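Local coordinates for protein malonyl-CoA decarboxylase (Rhodopseudomonas palustris, PDB 4KSA) that probably catalyses the decarboxylation of malonyl-CoA to acetyl-CoA and carbon dioxide, at residues A[304-309]-A[412-417]. Numbering follows the deposited sequence.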
# COMPACT_ATOMS: atom_id res chain seq x y z
N THR A 304 -21.04 -22.61 14.53
CA THR A 304 -20.04 -22.56 15.59
C THR A 304 -20.09 -23.82 16.45
O THR A 304 -20.92 -24.70 16.22
CB THR A 304 -20.25 -21.36 16.53
OG1 THR A 304 -21.35 -21.64 17.41
CG2 THR A 304 -20.57 -20.11 15.74
N LEU A 305 -19.19 -23.92 17.41
CA LEU A 305 -19.16 -25.03 18.36
C LEU A 305 -18.78 -24.32 19.65
O LEU A 305 -17.66 -24.42 20.15
CB LEU A 305 -18.10 -26.08 18.01
CG LEU A 305 -18.44 -27.51 18.44
CD1 LEU A 305 -17.17 -28.31 18.65
CD2 LEU A 305 -19.24 -27.51 19.74
N SER A 306 -19.75 -23.58 20.16
CA SER A 306 -19.60 -22.77 21.35
C SER A 306 -19.71 -23.46 22.70
O SER A 306 -20.15 -24.61 22.81
CB SER A 306 -20.63 -21.64 21.30
OG SER A 306 -20.68 -21.07 20.00
N PRO A 307 -19.26 -22.78 23.76
CA PRO A 307 -19.32 -23.29 25.12
C PRO A 307 -20.55 -22.63 25.74
O PRO A 307 -21.17 -21.77 25.11
CB PRO A 307 -18.02 -22.79 25.74
CG PRO A 307 -17.84 -21.49 25.08
CD PRO A 307 -18.17 -21.80 23.63
N VAL A 308 -20.93 -23.05 26.94
CA VAL A 308 -22.09 -22.47 27.59
C VAL A 308 -21.69 -22.17 29.01
O VAL A 308 -22.21 -22.75 29.95
CB VAL A 308 -23.29 -23.45 27.61
CG1 VAL A 308 -24.54 -22.73 28.12
CG2 VAL A 308 -23.51 -24.03 26.22
N PRO A 309 -20.72 -21.25 29.18
CA PRO A 309 -20.26 -20.90 30.52
C PRO A 309 -21.44 -20.33 31.28
O PRO A 309 -22.25 -19.60 30.73
CB PRO A 309 -19.18 -19.87 30.24
CG PRO A 309 -19.73 -19.14 29.06
CD PRO A 309 -20.23 -20.27 28.19
N VAL A 412 -22.82 -26.19 22.22
CA VAL A 412 -23.86 -25.93 21.24
C VAL A 412 -23.28 -25.42 19.94
O VAL A 412 -22.09 -25.13 19.84
CB VAL A 412 -24.86 -24.88 21.73
CG1 VAL A 412 -25.55 -25.36 22.99
CG2 VAL A 412 -24.16 -23.57 21.94
N ASN A 413 -24.14 -25.33 18.93
CA ASN A 413 -23.75 -24.83 17.64
C ASN A 413 -24.71 -23.70 17.39
O ASN A 413 -25.91 -23.84 17.64
CB ASN A 413 -23.93 -25.85 16.52
CG ASN A 413 -23.30 -27.20 16.82
OD1 ASN A 413 -23.98 -28.14 17.20
ND2 ASN A 413 -22.00 -27.30 16.64
N TYR A 414 -24.20 -22.56 16.95
CA TYR A 414 -25.07 -21.45 16.60
C TYR A 414 -24.95 -21.51 15.09
O TYR A 414 -23.90 -21.90 14.57
CB TYR A 414 -24.56 -20.13 17.19
CG TYR A 414 -24.76 -20.00 18.69
CD1 TYR A 414 -25.93 -19.46 19.22
CD2 TYR A 414 -23.76 -20.42 19.58
CE1 TYR A 414 -26.11 -19.32 20.61
CE2 TYR A 414 -23.93 -20.29 20.97
CZ TYR A 414 -25.10 -19.74 21.47
OH TYR A 414 -25.27 -19.61 22.84
N LEU A 415 -26.02 -21.19 14.38
CA LEU A 415 -26.00 -21.29 12.93
C LEU A 415 -26.02 -19.91 12.30
O LEU A 415 -26.94 -19.11 12.52
CB LEU A 415 -27.21 -22.13 12.47
CG LEU A 415 -27.37 -22.64 11.03
CD1 LEU A 415 -27.78 -21.50 10.12
CD2 LEU A 415 -26.08 -23.30 10.57
N TYR A 416 -24.97 -19.62 11.53
CA TYR A 416 -24.87 -18.33 10.85
C TYR A 416 -25.26 -18.52 9.41
O TYR A 416 -24.63 -19.28 8.67
CB TYR A 416 -23.44 -17.76 10.93
CG TYR A 416 -23.09 -17.11 12.25
CD1 TYR A 416 -22.44 -17.83 13.25
CD2 TYR A 416 -23.44 -15.78 12.52
CE1 TYR A 416 -22.13 -17.24 14.49
CE2 TYR A 416 -23.14 -15.18 13.76
CZ TYR A 416 -22.49 -15.93 14.73
OH TYR A 416 -22.22 -15.38 15.96
N ALA A 417 -26.34 -17.85 9.03
CA ALA A 417 -26.85 -17.92 7.67
C ALA A 417 -26.74 -16.52 7.11
O ALA A 417 -27.50 -15.63 7.49
CB ALA A 417 -28.29 -18.37 7.66
O HOH W 1 -23.53 -20.71 24.61
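Thr304, at the end of strand 301-304, meets Tyr414 of the neighbouring antiparallel strand 411-416, inside the mixed sheet of the C-terminal domain, which belongs to the acetyltransferase clan. Thr304 N gives a hydrogen bond to Tyr414 O at 2.9 Å. The return bond does not go to the Thr304 carbonyl. Tyr414 N instead reaches the hydroxyl, Thr304 OG1, at 3.0 Å. The hydroxyl is put there by chi1 of 76°, which sets OG1 between the backbone N and the carbonyl carbon. Thr304 OG1 also shares a hydrogen bond with Ser306 OG at 2.7 Å. The carbonyl, Thr304 O, is taken by the side-chain amide of Asn413. Asn413 ND2 donates to Thr304 O at 2.8 Å, in the carbonyl plane, and the oxygen lies nearly in the plane of the amide. Asn413 ND2 also bonds Pro241 O, and its OD1 bonds Asn394, so both ends of the amide are held. Thr304 CG2 points at the edge of the Tyr416 ring, 3.5 Å from CE1. Without this hydroxyl and methyl, as with an alanine here, Tyr414 N would probably lose its acceptor, Ser306 OG its hydroxyl partner, and a gap would probably open at the ring edge of Tyr416.

The one bridge between the segments is Ser306 with Val412, an antiparallel hydrogen-bonded pair. Val412 N donates to Ser306 O at 3.2 Å, while the bond from Ser306 N to Val412 O is weak. Val308 CG2 packs on Val412 CG1 beside Phe365 of helix 347-367. The Tyr414 ring stacks with His383 and turns its edge to Ser306 CB. One water accepts from Tyr414 OH and donates to Pro307 O at 2.6 Å.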